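Local coordinates for protein chitinase (Paenibacillus sp. FPU-7, PDB 5GZT) that probably cleaves internal beta-1,4 linkages between N-acetylglucosamine units in chitin and chitodextrins, acting as an endochitinase of glycoside hydrolase family 18, at residues B[457-470]-B[512-524]. Residues are numbered along the deposited sequence; the frame is centred on the assembly and turned at random.
Sequences AGASKTYTDSVELT and STVKLYLNNGVPA
Tyr517 is the main bump of this contact: its ring reaches from helix 510-519 into a hollow walled by Ala457, Tyr463, Thr464 and Leu469. At the bottom its hydroxyl OH donates a very short hydrogen bond, 2.5 Å, to Gly458 O, which lies at the edge of the ring near its plane. A tyrosine suits the place because its flat ring fills the apolar hollow while its tip satisfies a buried carbonyl. The side chains of Tyr463 and Tyr517 cross at about a right angle. Gly458 N sits 3.3 Å above the centre of one Tyr463 face, a close approach that suits glycine.

Thr464 wedges its methyl CG2 between two neighbours, 3.5 Å from both Leu516 CD2 and Tyr517 CE1, while OG1, between backbone N and carbonyl carbon (chi1 50°), donates to Lys461 O; threonine supplies both methyl and donor. Leu516 CD2 also nears Ala459 O (3.6 Å), and small Ala459 lets the chains approach, its CB against Thr513 CG2. Leu469 straddles the helix end: CD2 meets Tyr517 CE2 at 3.8 Å, CD1 rests on Asn520 CB, and CB touches Val522 CG2. Beyond it a water joins Thr470 OG1 to Asn520 O, next to Gly521, the positive-phi C-prime glycine of a Schellman motif. The contact packs the loop and short helices following strand 452-457 against the helix preceding strand 527-532, within the (β/α)8 TIM barrel of family 18 chitinases.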
ATOM      1  N   ALA B 457     -12.039  -7.539   3.323  1.00 26.57           N
ATOM      2  CA  ALA B 457     -13.185  -7.781   4.182  1.00 28.02           C
ATOM      3  C   ALA B 457     -14.267  -6.700   4.073  1.00 31.31           C
ATOM      4  O   ALA B 457     -13.957  -5.528   3.883  1.00 28.11           O
ATOM      5  CB  ALA B 457     -12.685  -7.812   5.601  1.00 30.85           C
ATOM      6  N   GLY B 458     -15.495  -7.110   4.319  1.00 29.13           N
ATOM      7  CA  GLY B 458     -16.627  -6.263   4.319  1.00 29.82           C
ATOM      8  C   GLY B 458     -16.621  -5.365   5.507  1.00 32.40           C
ATOM      9  O   GLY B 458     -16.128  -5.718   6.608  1.00 30.53           O
ATOM     10  N   ALA B 459     -17.223  -4.192   5.302  1.00 30.38           N
ATOM     11  CA  ALA B 459     -17.338  -3.216   6.364  1.00 30.01           C
ATOM     12  C   ALA B 459     -18.534  -3.485   7.256  1.00 28.18           C
ATOM     13  O   ALA B 459     -18.577  -3.034   8.408  1.00 35.45           O
ATOM     14  CB  ALA B 459     -17.351  -1.782   5.804  1.00 26.59           C
ATOM     15  N   SER B 460     -19.522  -4.190   6.764  1.00 27.59           N
ATOM     16  CA  SER B 460     -20.770  -4.308   7.547  1.00 30.94           C
ATOM     17  C   SER B 460     -20.667  -5.216   8.798  1.00 31.52           C
ATOM     18  O   SER B 460     -19.805  -6.105   8.897  1.00 28.54           O
ATOM     19  CB  SER B 460     -21.905  -4.830   6.682  1.00 33.46           C
ATOM     20  OG  SER B 460     -21.619  -6.144   6.166  1.00 36.70           O
ATOM     21  N   LYS B 461     -21.580  -4.983   9.732  1.00 36.90           N
ATOM     22  CA  LYS B 461     -21.752  -5.905  10.839  1.00 39.71           C
ATOM     23  C   LYS B 461     -22.144  -7.321  10.307  1.00 42.24           C
ATOM     24  O   LYS B 461     -21.635  -8.295  10.828  1.00 44.84           O
ATOM     25  CB  LYS B 461     -22.731  -5.372  11.894  1.00 38.29           C
ATOM     26  CG  LYS B 461     -22.849  -6.398  13.035  1.00 46.48           C
ATOM     27  CD  LYS B 461     -22.905  -5.848  14.455  1.00 49.13           C
ATOM     28  CE  LYS B 461     -23.260  -6.963  15.480  1.00 49.41           C
ATOM     29  NZ  LYS B 461     -24.601  -7.610  15.164  1.00 48.39           N
ATOM     30  N   THR B 462     -22.965  -7.411   9.247  1.00 39.34           N
ATOM     31  CA  THR B 462     -23.282  -8.698   8.598  1.00 40.55           C
ATOM     32  C   THR B 462     -22.037  -9.457   8.208  1.00 44.31           C
ATOM     33  O   THR B 462     -21.905 -10.663   8.477  1.00 50.03           O
ATOM     34  CB  THR B 462     -24.139  -8.503   7.362  1.00 44.07           C
ATOM     35  OG1 THR B 462     -25.301  -7.747   7.711  1.00 43.27           O
ATOM     36  CG2 THR B 462     -24.577  -9.830   6.772  1.00 48.45           C
ATOM     37  N   TYR B 463     -21.091  -8.763   7.609  1.00 35.09           N
ATOM     38  CA  TYR B 463     -19.840  -9.410   7.293  1.00 33.17           C
ATOM     39  C   TYR B 463     -19.070  -9.925   8.542  1.00 34.19           C
ATOM     40  O   TYR B 463     -18.565 -11.019   8.512  1.00 37.06           O
ATOM     41  CB  TYR B 463     -18.903  -8.489   6.477  1.00 27.77           C
ATOM     42  CG  TYR B 463     -17.637  -9.195   6.098  1.00 26.11           C
ATOM     43  CD1 TYR B 463     -16.584  -9.191   6.938  1.00 25.05           C
ATOM     44  CD2 TYR B 463     -17.525  -9.945   4.887  1.00 26.35           C
ATOM     45  CE1 TYR B 463     -15.414  -9.900   6.640  1.00 29.49           C
ATOM     46  CE2 TYR B 463     -16.361 -10.650   4.584  1.00 26.69           C
ATOM     47  CZ  TYR B 463     -15.318 -10.651   5.477  1.00 25.89           C
ATOM     48  OH  TYR B 463     -14.091 -11.247   5.225  1.00 30.04           O
ATOM     49  N   THR B 464     -18.891  -9.114   9.571  1.00 30.79           N
ATOM     50  CA  THR B 464     -18.146  -9.522  10.782  1.00 35.68           C
ATOM     51  C   THR B 464     -18.808 -10.763  11.533  1.00 31.08           C
ATOM     52  O   THR B 464     -18.122 -11.631  12.108  1.00 47.36           O
ATOM     53  CB  THR B 464     -17.966  -8.324  11.751  1.00 30.68           C
ATOM     54  OG1 THR B 464     -19.206  -7.693  11.948  1.00 31.13           O
ATOM     55  CG2 THR B 464     -16.996  -7.311  11.151  1.00 31.51           C
ATOM     56  N   ASP B 465     -20.131 -10.773  11.469  1.00 35.07           N
ATOM     57  CA  ASP B 465     -21.007 -11.861  11.933  1.00 39.42           C
ATOM     58  C   ASP B 465     -20.892 -13.136  11.101  1.00 46.25           C
ATOM     59  O   ASP B 465     -21.338 -14.170  11.554  1.00 47.08           O
ATOM     60  CB  ASP B 465     -22.470 -11.426  11.866  1.00 36.10           C
ATOM     61  CG  ASP B 465     -22.890 -10.521  13.023  1.00 35.34           C
ATOM     62  OD1 ASP B 465     -22.182 -10.342  14.034  1.00 38.31           O
ATOM     63  OD2 ASP B 465     -23.996 -10.006  12.919  1.00 34.36           O
ATOM     64  N   SER B 466     -20.304 -13.057   9.903  1.00 42.10           N
ATOM     65  CA  SER B 466     -20.221 -14.164   8.969  1.00 36.86           C
ATOM     66  C   SER B 466     -18.842 -14.792   8.922  1.00 36.38           C
ATOM     67  O   SER B 466     -18.648 -15.786   8.213  1.00 37.60           O
ATOM     68  CB  SER B 466     -20.609 -13.679   7.563  1.00 32.96           C
ATOM     69  OG  SER B 466     -21.949 -13.182   7.553  1.00 31.69           O
ATOM     70  N   VAL B 467     -17.892 -14.258   9.677  1.00 31.09           N
ATOM     71  CA  VAL B 467     -16.541 -14.785   9.664  1.00 33.46           C
ATOM     72  C   VAL B 467     -16.021 -14.818  11.103  1.00 30.68           C
ATOM     73  O   VAL B 467     -16.656 -14.265  12.019  1.00 37.61           O
ATOM     74  CB  VAL B 467     -15.562 -13.975   8.754  1.00 38.40           C
ATOM     75  CG1 VAL B 467     -16.068 -13.843   7.317  1.00 39.60           C
ATOM     76  CG2 VAL B 467     -15.339 -12.586   9.314  1.00 41.29           C
ATOM     77  N   GLU B 468     -14.883 -15.487  11.262  1.00 31.10           N
ATOM     78  CA  GLU B 468     -14.277 -15.802  12.585  1.00 36.67           C
ATOM     79  C   GLU B 468     -13.016 -15.000  12.785  1.00 34.72           C
ATOM     80  O   GLU B 468     -11.878 -15.487  12.613  1.00 36.53           O
ATOM     81  CB  GLU B 468     -14.033 -17.335  12.743  1.00 37.52           C
ATOM     82  CG  GLU B 468     -15.318 -18.179  12.575  1.00 41.80           C
ATOM     83  CD  GLU B 468     -15.122 -19.712  12.750  1.00 41.36           C
ATOM     84  OE1 GLU B 468     -14.180 -20.308  12.168  1.00 44.24           O
ATOM     85  OE2 GLU B 468     -15.956 -20.290  13.477  1.00 42.21           O
ATOM     86  N   LEU B 469     -13.219 -13.727  13.140  1.00 40.41           N
ATOM     87  CA  LEU B 469     -12.128 -12.766  13.048  1.00 36.82           C
ATOM     88  C   LEU B 469     -10.971 -13.150  13.931  1.00 37.17           C
ATOM     89  O   LEU B 469      -9.787 -13.140  13.502  1.00 37.25           O
ATOM     90  CB  LEU B 469     -12.611 -11.321  13.347  1.00 36.58           C
ATOM     91  CG  LEU B 469     -13.607 -10.745  12.348  1.00 38.66           C
ATOM     92  CD1 LEU B 469     -14.246  -9.501  12.915  1.00 43.32           C
ATOM     93  CD2 LEU B 469     -12.897 -10.435  11.048  1.00 37.23           C
ATOM     94  N   THR B 470     -11.301 -13.495  15.172  1.00 38.89           N
ATOM     95  CA  THR B 470     -10.278 -13.854  16.146  1.00 35.10           C
ATOM     96  C   THR B 470      -9.602 -15.116  15.645  1.00 36.51           C
ATOM     97  O   THR B 470      -8.366 -15.233  15.705  1.00 35.01           O
ATOM     98  CB  THR B 470     -10.913 -14.039  17.556  1.00 40.92           C
ATOM     99  OG1 THR B 470     -11.232 -12.741  18.110  1.00 41.10           O
ATOM    100  CG2 THR B 470      -9.940 -14.776  18.497  1.00 40.73           C
ATOM    101  N   SER B 512     -16.223   4.111  11.973  1.00 18.26           N
ATOM    102  CA  SER B 512     -17.178   3.098  12.425  1.00 21.89           C
ATOM    103  C   SER B 512     -16.694   1.699  12.125  1.00 26.39           C
ATOM    104  O   SER B 512     -16.841   0.824  12.985  1.00 24.01           O
ATOM    105  CB  SER B 512     -18.604   3.343  11.922  1.00 21.53           C
ATOM    106  OG  SER B 512     -18.753   3.016  10.532  1.00 24.60           O
ATOM    107  N   THR B 513     -16.068   1.489  10.968  1.00 22.30           N
ATOM    108  CA  THR B 513     -15.591   0.174  10.605  1.00 21.97           C
ATOM    109  C   THR B 513     -14.391  -0.286  11.406  1.00 24.65           C
ATOM    110  O   THR B 513     -14.313  -1.454  11.869  1.00 23.91           O
ATOM    111  CB  THR B 513     -15.284   0.087   9.102  1.00 20.83           C
ATOM    112  OG1 THR B 513     -16.463   0.503   8.398  1.00 19.85           O
ATOM    113  CG2 THR B 513     -14.966  -1.302   8.673  1.00 23.81           C
ATOM    114  N   VAL B 514     -13.424   0.591  11.557  1.00 22.09           N
ATOM    115  CA  VAL B 514     -12.252   0.283  12.282  1.00 22.74           C
ATOM    116  C   VAL B 514     -12.637  -0.003  13.742  1.00 24.61           C
ATOM    117  O   VAL B 514     -12.074  -0.927  14.336  1.00 24.52           O
ATOM    118  CB  VAL B 514     -11.214   1.396  12.211  1.00 24.18           C
ATOM    119  CG1 VAL B 514     -10.104   1.183  13.234  1.00 23.17           C
ATOM    120  CG2 VAL B 514     -10.619   1.488  10.769  1.00 23.26           C
ATOM    121  N   LYS B 515     -13.633   0.710  14.271  1.00 22.57           N
ATOM    122  CA  LYS B 515     -14.051   0.530  15.657  1.00 26.00           C
ATOM    123  C   LYS B 515     -14.724  -0.873  15.763  1.00 29.99           C
ATOM    124  O   LYS B 515     -14.508  -1.553  16.739  1.00 27.89           O
ATOM    125  CB  LYS B 515     -14.987   1.612  16.099  1.00 25.66           C
ATOM    126  CG  LYS B 515     -14.273   2.897  16.438  1.00 24.68           C
ATOM    127  CD  LYS B 515     -15.305   4.024  16.670  1.00 23.12           C
ATOM    128  CE  LYS B 515     -14.559   5.240  17.134  1.00 22.94           C
ATOM    129  NZ  LYS B 515     -15.220   6.561  17.159  1.00 23.29           N
ATOM    130  N   LEU B 516     -15.501  -1.272  14.760  1.00 28.63           N
ATOM    131  CA  LEU B 516     -16.126  -2.579  14.731  1.00 28.64           C
ATOM    132  C   LEU B 516     -15.091  -3.685  14.731  1.00 30.44           C
ATOM    133  O   LEU B 516     -15.184  -4.642  15.519  1.00 35.36           O
ATOM    134  CB  LEU B 516     -17.106  -2.738  13.565  1.00 27.83           C
ATOM    135  CG  LEU B 516     -17.639  -4.131  13.210  1.00 29.94           C
ATOM    136  CD1 LEU B 516     -18.717  -4.608  14.238  1.00 29.90           C
ATOM    137  CD2 LEU B 516     -18.229  -4.096  11.814  1.00 31.46           C
ATOM    138  N   TYR B 517     -14.088  -3.554  13.904  1.00 25.22           N
ATOM    139  CA  TYR B 517     -13.057  -4.542  13.801  1.00 29.68           C
ATOM    140  C   TYR B 517     -12.216  -4.616  15.097  1.00 36.10           C
ATOM    141  O   TYR B 517     -12.009  -5.739  15.640  1.00 31.17           O
ATOM    142  CB  TYR B 517     -12.184  -4.374  12.543  1.00 26.10           C
ATOM    143  CG  TYR B 517     -12.797  -5.012  11.335  1.00 26.22           C
ATOM    144  CD1 TYR B 517     -13.942  -4.484  10.745  1.00 28.64           C
ATOM    145  CD2 TYR B 517     -12.300  -6.213  10.834  1.00 28.54           C
ATOM    146  CE1 TYR B 517     -14.595  -5.135   9.724  1.00 26.30           C
ATOM    147  CE2 TYR B 517     -12.933  -6.847   9.819  1.00 26.92           C
ATOM    148  CZ  TYR B 517     -14.063  -6.309   9.257  1.00 29.23           C
ATOM    149  OH  TYR B 517     -14.633  -6.973   8.160  1.00 29.74           O
ATOM    150  N   LEU B 518     -11.776  -3.461  15.611  1.00 31.33           N
ATOM    151  CA  LEU B 518     -11.006  -3.446  16.859  1.00 32.70           C
ATOM    152  C   LEU B 518     -11.837  -4.065  18.026  1.00 35.93           C
ATOM    153  O   LEU B 518     -11.319  -4.798  18.820  1.00 33.47           O
ATOM    154  CB  LEU B 518     -10.575  -2.062  17.245  1.00 30.69           C
ATOM    155  CG  LEU B 518      -9.594  -1.274  16.381  1.00 30.59           C
ATOM    156  CD1 LEU B 518      -9.505   0.138  16.923  1.00 29.80           C
ATOM    157  CD2 LEU B 518      -8.222  -1.892  16.380  1.00 28.15           C
ATOM    158  N   ASN B 519     -13.116  -3.789  18.046  1.00 34.92           N
ATOM    159  CA  ASN B 519     -14.022  -4.322  19.020  1.00 37.95           C
ATOM    160  C   ASN B 519     -14.229  -5.833  18.949  1.00 38.84           C
ATOM    161  O   ASN B 519     -14.723  -6.412  19.920  1.00 35.81           O
ATOM    162  CB  ASN B 519     -15.388  -3.625  18.894  1.00 38.37           C
ATOM    163  CG  ASN B 519     -15.414  -2.229  19.597  1.00 51.93           C
ATOM    164  OD1 ASN B 519     -14.520  -1.899  20.389  1.00 54.79           O
ATOM    165  ND2 ASN B 519     -16.443  -1.410  19.297  1.00 49.88           N
ATOM    166  N   ASN B 520     -13.902  -6.451  17.822  1.00 35.85           N
ATOM    167  CA  ASN B 520     -13.916  -7.900  17.696  1.00 38.04           C
ATOM    168  C   ASN B 520     -12.535  -8.546  17.904  1.00 37.82           C
ATOM    169  O   ASN B 520     -12.340  -9.705  17.619  1.00 41.52           O
ATOM    170  CB  ASN B 520     -14.499  -8.265  16.341  1.00 39.54           C
ATOM    171  CG  ASN B 520     -15.993  -8.210  16.328  1.00 43.06           C
ATOM    172  OD1 ASN B 520     -16.643  -9.129  16.807  1.00 47.70           O
ATOM    173  ND2 ASN B 520     -16.569  -7.135  15.769  1.00 44.01           N
ATOM    174  N   GLY B 521     -11.557  -7.816  18.393  1.00 37.97           N
ATOM    175  CA  GLY B 521     -10.273  -8.412  18.647  1.00 33.59           C
ATOM    176  C   GLY B 521      -9.252  -8.253  17.575  1.00 38.76           C
ATOM    177  O   GLY B 521      -8.108  -8.652  17.803  1.00 34.24           O
ATOM    178  N   VAL B 522      -9.588  -7.692  16.396  1.00 33.57           N
ATOM    179  CA  VAL B 522      -8.539  -7.613  15.385  1.00 29.61           C
ATOM    180  C   VAL B 522      -7.569  -6.509  15.800  1.00 30.79           C
ATOM    181  O   VAL B 522      -8.002  -5.427  16.156  1.00 33.80           O
ATOM    182  CB  VAL B 522      -9.095  -7.392  13.972  1.00 31.87           C
ATOM    183  CG1 VAL B 522      -7.994  -7.431  12.947  1.00 30.23           C
ATOM    184  CG2 VAL B 522     -10.254  -8.367  13.687  1.00 35.03           C
ATOM    185  N   PRO B 523      -6.242  -6.770  15.771  1.00 29.73           N
ATOM    186  CA  PRO B 523      -5.289  -5.764  16.115  1.00 33.92           C
ATOM    187  C   PRO B 523      -5.166  -4.603  15.096  1.00 33.01           C
ATOM    188  O   PRO B 523      -5.105  -4.868  13.903  1.00 33.58           O
ATOM    189  CB  PRO B 523      -3.933  -6.518  16.086  1.00 35.20           C
ATOM    190  CG  PRO B 523      -4.298  -7.958  16.164  1.00 36.24           C
ATOM    191  CD  PRO B 523      -5.600  -8.053  15.498  1.00 34.33           C
ATOM    192  N   ALA B 524      -4.906  -3.399  15.590  1.00 30.29           N
ATOM    193  CA  ALA B 524      -4.747  -2.189  14.735  1.00 31.21           C
ATOM    194  C   ALA B 524      -3.726  -2.422  13.637  1.00 31.48           C
ATOM    195  O   ALA B 524      -4.036  -2.203  12.448  1.00 30.28           O
ATOM    196  CB  ALA B 524      -4.392  -0.940  15.585  1.00 30.20           C
TER
HETATM  197  O   HOH W   1     -13.742 -11.807  18.226  1.00 37.32           O